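Side-chain contact in TIR protein (Paracoccus denitrificans PD1222, PDB 3H16), which is of unknown function here but belongs to the TIR domain family, with a parallel beta sheet flanked by helices, and forms a two-chain assembly: residues Leu132-Ser137 against Val145-Ala150. Residues are numbered along the deposited sequence; the frame is centred on the assembly and turned at random.
Sequences LAFNTS and VADLMA
Phe134, on the outermost strand of the sheet within this chain (134-135), reaches helix 141-153 and meets Asp147 and Leu148 there, a compact example of how one aromatic ring can join a strand to the helix that follows it. Its side chain leaves the backbone toward the helix, and with CG anti to the carbonyl carbon (chi1 -72°) the ring is carried out from the strand to the helix surface. Along one flank, Phe134 CD1 lies 4.0 Å from Asp147 OD2. One atom further, Phe134 CE1 makes the closest approach of the contact, 3.5 Å to Asp147 CB, with Asp147 OD2 at 3.6 Å. At the tip, Phe134 CZ remains beside the same methylene, 3.7 Å from Asp147 CB. On the other flank Phe134 CE2 reaches Leu148 CD2 at 4.1 Å, an apolar touch in which the two side chains run past each other in opposite directions. Asp147 CB and Leu148 CD2 both approach the ring obliquely, and the carboxylate plane of Asp147 is turned only 15° from that of the ring. No hydrogen bond links the two segments, and the buried carboxylate finds its polar partners beyond them: OD1 accepts from the backbone N of Gln92 of the second subunit, while OD2 forms a salt bridge with Lys139. The ring of Phe134 also meets Phe124 of that subunit. Backbone hydrogen bonds with Pro111 and Trp113 tie Phe134 to strand 109-113; the ring then packs the last strand of the chain's parallel sheet against the following helix, within the flavodoxin-like alpha/beta fold of a TIR domain.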
ATOM      1  N   LEU B 132       6.318  -4.951   0.560  1.00 24.58           N
ATOM      2  CA  LEU B 132       6.178  -3.667   1.219  1.00 25.04           C
ATOM      3  C   LEU B 132       5.337  -3.830   2.482  1.00 26.11           C
ATOM      4  O   LEU B 132       4.308  -4.523   2.480  1.00 28.28           O
ATOM      5  CB  LEU B 132       5.558  -2.642   0.269  1.00 25.63           C
ATOM      6  CG  LEU B 132       6.368  -2.311  -1.001  1.00 27.90           C
ATOM      7  CD1 LEU B 132       5.788  -1.059  -1.620  1.00 28.34           C
ATOM      8  CD2 LEU B 132       7.846  -2.090  -0.694  1.00 27.47           C
ATOM      9  N   ALA B 133       5.778  -3.204   3.567  1.00 22.52           N
ATOM     10  CA  ALA B 133       5.062  -3.323   4.819  1.00 21.67           C
ATOM     11  C   ALA B 133       5.107  -2.058   5.666  1.00 21.56           C
ATOM     12  O   ALA B 133       5.688  -1.060   5.270  1.00 22.55           O
ATOM     13  CB  ALA B 133       5.633  -4.479   5.598  1.00 20.81           C
ATOM     14  N   PHE B 134       4.463  -2.097   6.828  1.00 23.03           N
ATOM     15  CA  PHE B 134       4.487  -0.968   7.744  1.00 24.31           C
ATOM     16  C   PHE B 134       5.767  -1.163   8.540  1.00 25.70           C
ATOM     17  O   PHE B 134       6.165  -2.300   8.825  1.00 26.21           O
ATOM     18  CB  PHE B 134       3.260  -0.978   8.649  1.00 25.35           C
ATOM     19  CG  PHE B 134       2.005  -0.618   7.934  1.00 29.49           C
ATOM     20  CD1 PHE B 134       1.865   0.638   7.359  1.00 28.97           C
ATOM     21  CD2 PHE B 134       0.999  -1.554   7.750  1.00 31.22           C
ATOM     22  CE1 PHE B 134       0.747   0.953   6.602  1.00 31.92           C
ATOM     23  CE2 PHE B 134      -0.131  -1.251   6.991  1.00 33.51           C
ATOM     24  CZ  PHE B 134      -0.255   0.005   6.414  1.00 34.81           C
ATOM     25  N   ASN B 135       6.404  -0.052   8.886  1.00 26.61           N
ATOM     26  CA  ASN B 135       7.683  -0.057   9.586  1.00 26.82           C
ATOM     27  C   ASN B 135       7.675   0.969  10.742  1.00 26.43           C
ATOM     28  O   ASN B 135       7.564   2.172  10.497  1.00 27.78           O
ATOM     29  CB  ASN B 135       8.755   0.318   8.556  1.00 25.30           C
ATOM     30  CG  ASN B 135      10.143  -0.077   8.975  1.00 26.89           C
ATOM     31  OD1 ASN B 135      10.407  -0.296  10.163  1.00 27.29           O
ATOM     32  ND2 ASN B 135      11.056  -0.158   8.001  1.00 23.15           N
ATOM     33  N   THR B 136       7.807   0.515  11.989  1.00 24.20           N
ATOM     34  CA  THR B 136       7.802   1.459  13.108  1.00 23.71           C
ATOM     35  C   THR B 136       9.060   2.336  13.110  1.00 24.20           C
ATOM     36  O   THR B 136       9.208   3.238  13.935  1.00 22.63           O
ATOM     37  CB  THR B 136       7.712   0.750  14.475  1.00 21.45           C
ATOM     38  OG1 THR B 136       8.923   0.030  14.725  1.00 22.96           O
ATOM     39  CG2 THR B 136       6.548  -0.213  14.498  1.00 21.33           C
ATOM     40  N   SER B 137       9.958   2.072  12.169  1.00 25.35           N
ATOM     41  CA  SER B 137      11.198   2.824  12.058  1.00 27.82           C
ATOM     42  C   SER B 137      10.978   4.015  11.131  1.00 28.25           C
ATOM     43  O   SER B 137      11.786   4.947  11.092  1.00 25.36           O
ATOM     44  CB  SER B 137      12.294   1.916  11.492  1.00 30.57           C
ATOM     45  OG  SER B 137      13.503   2.615  11.284  1.00 36.22           O
ATOM     46  N   VAL B 145      -1.312   3.336  13.002  1.00 23.85           N
ATOM     47  CA  VAL B 145      -2.682   3.084  13.408  1.00 24.09           C
ATOM     48  C   VAL B 145      -3.661   3.821  12.483  1.00 24.51           C
ATOM     49  O   VAL B 145      -4.735   3.296  12.162  1.00 22.66           O
ATOM     50  CB  VAL B 145      -2.911   3.500  14.872  1.00 25.20           C
ATOM     51  CG1 VAL B 145      -4.396   3.524  15.180  1.00 26.16           C
ATOM     52  CG2 VAL B 145      -2.204   2.515  15.799  1.00 23.15           C
ATOM     53  N   ALA B 146      -3.294   5.026  12.047  1.00 21.54           N
ATOM     54  CA  ALA B 146      -4.164   5.764  11.132  1.00 21.81           C
ATOM     55  C   ALA B 146      -4.289   4.957   9.832  1.00 23.49           C
ATOM     56  O   ALA B 146      -5.383   4.837   9.281  1.00 26.14           O
ATOM     57  CB  ALA B 146      -3.601   7.144  10.846  1.00 14.05           C
ATOM     58  N   ASP B 147      -3.176   4.398   9.351  1.00 25.50           N
ATOM     59  CA  ASP B 147      -3.199   3.587   8.135  1.00 28.08           C
ATOM     60  C   ASP B 147      -4.075   2.344   8.318  1.00 28.96           C
ATOM     61  O   ASP B 147      -4.840   1.977   7.423  1.00 27.58           O
ATOM     62  CB  ASP B 147      -1.783   3.146   7.739  1.00 31.08           C
ATOM     63  CG  ASP B 147      -0.892   4.317   7.334  1.00 37.18           C
ATOM     64  OD1 ASP B 147      -1.389   5.220   6.623  1.00 38.35           O
ATOM     65  OD2 ASP B 147       0.303   4.327   7.715  1.00 36.31           O
ATOM     66  N   LEU B 148      -3.960   1.697   9.478  1.00 28.05           N
ATOM     67  CA  LEU B 148      -4.737   0.500   9.761  1.00 28.12           C
ATOM     68  C   LEU B 148      -6.235   0.792   9.838  1.00 28.96           C
ATOM     69  O   LEU B 148      -7.051  -0.009   9.380  1.00 28.52           O
ATOM     70  CB  LEU B 148      -4.252  -0.143  11.058  1.00 26.83           C
ATOM     71  CG  LEU B 148      -2.822  -0.684  10.996  1.00 26.41           C
ATOM     72  CD1 LEU B 148      -2.351  -1.025  12.384  1.00 24.98           C
ATOM     73  CD2 LEU B 148      -2.761  -1.904  10.096  1.00 25.45           C
ATOM     74  N   MET B 149      -6.597   1.934  10.415  1.00 29.13           N
ATOM     75  CA  MET B 149      -8.000   2.317  10.514  1.00 30.01           C
ATOM     76  C   MET B 149      -8.512   2.616   9.112  1.00 30.76           C
ATOM     77  O   MET B 149      -9.667   2.344   8.789  1.00 33.39           O
ATOM     78  CB  MET B 149      -8.173   3.551  11.402  1.00 28.50           C
ATOM     79  CG  MET B 149      -7.890   3.309  12.871  1.00 30.83           C
ATOM     80  SD  MET B 149      -8.779   1.875  13.540  1.00 33.93           S
ATOM     81  CE  MET B 149     -10.453   2.465  13.499  1.00 30.74           C
ATOM     82  N   ALA B 150      -7.644   3.180   8.278  1.00 29.00           N
ATOM     83  CA  ALA B 150      -8.015   3.493   6.910  1.00 27.35           C
ATOM     84  C   ALA B 150      -8.326   2.198   6.180  1.00 29.10           C
ATOM     85  O   ALA B 150      -9.299   2.120   5.430  1.00 27.86           O
ATOM     86  CB  ALA B 150      -6.891   4.202   6.226  1.00 23.56           C
TER